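PDB 1Y9U: putative iron binding protein from Bordetella pertussis Tohama I, which probably binds ferric iron in the periplasm through tyrosinate ligands, as a member of the bacterial solute-binding protein family. Local coordinates for residues F120-P128 and W163-L171. Sequence-based numbering, arbitrary orientation.
Sequences FRYGDLADP and WLRGVKANL
Trp-163 donates its indole N-H to the backbone oxygen of Tyr-122, the one hydrogen bond assigned between helix 157-170 and the 3-10 turn 122-126. NE1 lies 2.8 Å from that O, but the bond is bent, with an angle of 142° at the hydrogen. The donor stands 46° out of the carbonyl plane, not on a lone pair; the turn's own Leu-125 N reaches the same oxygen from the opposite face. With CG anti to the backbone N (chi1 -176°) and the ring turned about the next bond, NE1 is brought to the carbonyl.

Apolar contacts accompany the bond. Within the helix, Val-167, four residues on, lays CG2 over the centre of one indole face, 3.6 Å above the plane. Across the contact, Leu-125 brings CD2 within 4.0 Å of Trp-163 CZ2, and the same methyl reaches both branches of Val-167. Ala-126 packs its CB 3.8 Å from Trp-163 CD1. The backbones come closest at Ala-126 and Gly-166, whose CA atoms are 4.4 Å apart, an approach made where the helix carries no side chain. Beyond the pair, Leu-195 of strand 193-197 touches both Leu-125 and Trp-163, while Met-151 of helix 142-155 meets Trp-163 and Tyr-122.

At the helix end the CB of Asn-170 is directed toward the turn, and its amide group lies near the backbone oxygens of Leu-125 and Asp-127.

The chemistry thus implies a turn held against the helix chiefly by apolar burial, with the Tyr-122 carbonyl, which accepts two N-H groups, satisfying the indole N-H of a buried tryptophan and helping to orient the ring.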
loop_
_atom_site.group_PDB
_atom_site.type_symbol
_atom_site.label_atom_id
_atom_site.label_comp_id
_atom_site.label_asym_id
_atom_site.label_seq_id
_atom_site.Cartn_x
_atom_site.Cartn_y
_atom_site.Cartn_z
ATOM N N PHE A 120 -17.185 2.704 -10.000
ATOM C CA PHE A 120 -16.211 3.060 -11.046
ATOM C C PHE A 120 -15.359 1.868 -11.376
ATOM O O PHE A 120 -15.030 1.075 -10.488
ATOM C CB PHE A 120 -15.287 4.166 -10.500
ATOM C CG PHE A 120 -14.731 5.133 -11.535
ATOM C CD1 PHE A 120 -15.540 6.072 -12.120
ATOM C CD2 PHE A 120 -13.373 5.165 -11.840
ATOM C CE1 PHE A 120 -15.032 6.995 -12.997
ATOM C CE2 PHE A 120 -12.878 6.101 -12.732
ATOM C CZ PHE A 120 -13.696 7.018 -13.290
ATOM N N ARG A 121 -15.010 1.743 -12.654
ATOM C CA ARG A 121 -13.955 0.830 -13.083
ATOM C C ARG A 121 -12.732 1.656 -13.414
ATOM O O ARG A 121 -12.853 2.764 -13.905
ATOM C CB ARG A 121 -14.384 0.025 -14.312
ATOM C CG ARG A 121 -15.364 -1.074 -13.971
ATOM C CD ARG A 121 -16.801 -0.558 -13.788
ATOM N NE ARG A 121 -17.452 -1.171 -12.644
ATOM C CZ ARG A 121 -18.419 -0.613 -11.926
ATOM N NH1 ARG A 121 -18.866 0.597 -12.221
ATOM N NH2 ARG A 121 -18.955 -1.292 -10.915
ATOM N N TYR A 122 -11.529 1.152 -13.148
ATOM C CA TYR A 122 -10.344 1.967 -13.436
ATOM C C TYR A 122 -10.330 2.483 -14.866
ATOM O O TYR A 122 -10.006 3.624 -15.114
ATOM C CB TYR A 122 -9.042 1.220 -13.137
ATOM C CG TYR A 122 -8.812 0.993 -11.665
ATOM C CD1 TYR A 122 -8.984 -0.263 -11.086
ATOM C CD2 TYR A 122 -8.409 2.040 -10.859
ATOM C CE1 TYR A 122 -8.785 -0.473 -9.721
ATOM C CE2 TYR A 122 -8.206 1.857 -9.507
ATOM C CZ TYR A 122 -8.406 0.604 -8.929
ATOM O OH TYR A 122 -8.196 0.399 -7.584
ATOM N N GLY A 123 -10.750 1.641 -15.789
ATOM C CA GLY A 123 -10.823 2.023 -17.187
ATOM C C GLY A 123 -11.662 3.260 -17.456
ATOM O O GLY A 123 -11.419 3.966 -18.433
ATOM N N ASP A 124 -12.668 3.523 -16.623
ATOM C CA ASP A 124 -13.546 4.672 -16.822
ATOM C C ASP A 124 -12.823 6.006 -16.761
ATOM O O ASP A 124 -13.337 7.006 -17.247
ATOM C CB ASP A 124 -14.695 4.679 -15.793
ATOM C CG ASP A 124 -15.565 3.441 -15.855
ATOM O OD1 ASP A 124 -15.596 2.745 -16.909
ATOM O OD2 ASP A 124 -16.250 3.100 -14.870
ATOM N N LEU A 125 -11.644 6.050 -16.134
ATOM C CA LEU A 125 -10.935 7.306 -15.983
ATOM C C LEU A 125 -10.484 7.893 -17.332
ATOM O O LEU A 125 -10.231 9.083 -17.447
ATOM C CB LEU A 125 -9.739 7.106 -15.048
ATOM C CG LEU A 125 -9.132 8.385 -14.457
ATOM C CD1 LEU A 125 -10.104 9.125 -13.555
ATOM C CD2 LEU A 125 -7.871 8.019 -13.698
ATOM N N ALA A 126 -10.370 7.033 -18.342
ATOM C CA ALA A 126 -9.999 7.442 -19.709
ATOM C C ALA A 126 -11.213 7.886 -20.550
ATOM O O ALA A 126 -11.034 8.294 -21.689
ATOM C CB ALA A 126 -9.281 6.306 -20.403
ATOM N N ASP A 127 -12.429 7.803 -20.022
ATOM C CA ASP A 127 -13.592 8.202 -20.808
ATOM C C ASP A 127 -13.441 9.663 -21.182
ATOM O O ASP A 127 -13.180 10.502 -20.310
ATOM C CB ASP A 127 -14.875 8.007 -20.000
ATOM C CG ASP A 127 -16.144 8.203 -20.806
ATOM O OD1 ASP A 127 -16.989 7.292 -20.799
ATOM O OD2 ASP A 127 -16.414 9.228 -21.416
ATOM N N PRO A 128 -13.644 9.988 -22.462
ATOM C CA PRO A 128 -13.560 11.362 -22.941
ATOM C C PRO A 128 -14.387 12.401 -22.139
ATOM O O PRO A 128 -14.034 13.577 -22.108
ATOM C CB PRO A 128 -14.074 11.217 -24.388
ATOM C CG PRO A 128 -13.685 9.884 -24.769
ATOM C CD PRO A 128 -13.908 9.044 -23.562
ATOM N N TRP A 163 -5.363 3.426 -22.142
ATOM C CA TRP A 163 -5.836 4.020 -20.893
ATOM C C TRP A 163 -4.955 5.180 -20.469
ATOM O O TRP A 163 -5.449 6.252 -20.160
ATOM C CB TRP A 163 -5.880 2.957 -19.806
ATOM C CG TRP A 163 -6.445 3.436 -18.505
ATOM C CD1 TRP A 163 -7.750 3.609 -18.223
ATOM C CD2 TRP A 163 -5.716 3.837 -17.337
ATOM N NE1 TRP A 163 -7.906 4.075 -16.941
ATOM C CE2 TRP A 163 -6.667 4.207 -16.366
ATOM C CE3 TRP A 163 -4.358 3.878 -17.006
ATOM C CZ2 TRP A 163 -6.306 4.623 -15.081
ATOM C CZ3 TRP A 163 -3.998 4.308 -15.734
ATOM C CH2 TRP A 163 -4.973 4.664 -14.792
ATOM N N LEU A 164 -3.647 4.973 -20.453
ATOM C CA LEU A 164 -2.716 6.030 -20.073
ATOM C C LEU A 164 -2.864 7.274 -20.935
ATOM O O LEU A 164 -2.871 8.391 -20.424
ATOM C CB LEU A 164 -1.268 5.540 -20.104
ATOM C CG LEU A 164 -0.873 4.627 -18.936
ATOM C CD1 LEU A 164 0.429 3.924 -19.253
ATOM C CD2 LEU A 164 -0.794 5.438 -17.624
ATOM N N ARG A 165 -2.969 7.090 -22.251
ATOM C CA ARG A 165 -3.118 8.229 -23.155
ATOM C C ARG A 165 -4.454 8.968 -22.908
ATOM O O ARG A 165 -4.490 10.190 -22.924
ATOM C CB ARG A 165 -3.034 7.780 -24.603
ATOM C CG ARG A 165 -1.673 7.382 -25.059
ATOM C CD ARG A 165 -1.641 7.101 -26.577
ATOM N NE ARG A 165 -0.424 6.411 -26.944
ATOM C CZ ARG A 165 0.754 7.000 -27.056
ATOM N NH1 ARG A 165 0.889 8.309 -26.898
ATOM N NH2 ARG A 165 1.831 6.288 -27.346
ATOM N N GLY A 166 -5.520 8.232 -22.628
ATOM C CA GLY A 166 -6.819 8.827 -22.387
ATOM C C GLY A 166 -6.847 9.579 -21.057
ATOM O O GLY A 166 -7.437 10.638 -20.943
ATOM N N VAL A 167 -6.212 9.005 -20.032
ATOM C CA VAL A 167 -6.133 9.662 -18.734
ATOM C C VAL A 167 -5.284 10.922 -18.826
ATOM O O VAL A 167 -5.699 12.003 -18.367
ATOM C CB VAL A 167 -5.591 8.715 -17.663
ATOM C CG1 VAL A 167 -5.288 9.451 -16.340
ATOM C CG2 VAL A 167 -6.577 7.605 -17.411
ATOM N N LYS A 168 -4.127 10.817 -19.477
ATOM C CA LYS A 168 -3.290 11.992 -19.709
ATOM C C LYS A 168 -4.108 13.131 -20.330
ATOM O O LYS A 168 -4.047 14.284 -19.907
ATOM C CB LYS A 168 -2.068 11.652 -20.581
ATOM C CG LYS A 168 -1.226 12.868 -20.946
ATOM C CD LYS A 168 -0.161 12.564 -21.959
ATOM C CE LYS A 168 0.569 13.855 -22.301
ATOM N NZ LYS A 168 1.707 13.701 -23.274
ATOM N N ALA A 169 -4.888 12.786 -21.345
ATOM C CA ALA A 169 -5.659 13.787 -22.084
ATOM C C ALA A 169 -6.693 14.447 -21.193
ATOM O O ALA A 169 -7.109 15.598 -21.434
ATOM C CB ALA A 169 -6.346 13.126 -23.250
ATOM N N ASN A 170 -7.134 13.706 -20.174
ATOM C CA ASN A 170 -8.186 14.168 -19.272
ATOM C C ASN A 170 -7.680 15.000 -18.086
ATOM O O ASN A 170 -8.493 15.541 -17.339
ATOM C CB ASN A 170 -8.974 12.987 -18.693
ATOM C CG ASN A 170 -9.953 12.360 -19.675
ATOM O OD1 ASN A 170 -10.444 11.241 -19.461
ATOM N ND2 ASN A 170 -10.268 13.087 -20.727
ATOM N N LEU A 171 -6.363 15.105 -17.901
ATOM C CA LEU A 171 -5.859 15.801 -16.726
ATOM C C LEU A 171 -6.209 17.269 -16.719
ATOM O O LEU A 171 -6.098 17.965 -17.723
ATOM C CB LEU A 171 -4.354 15.589 -16.548
ATOM C CG LEU A 171 -3.913 14.123 -16.393
ATOM C CD1 LEU A 171 -2.424 14.053 -16.141
ATOM C CD2 LEU A 171 -4.699 13.396 -15.308
#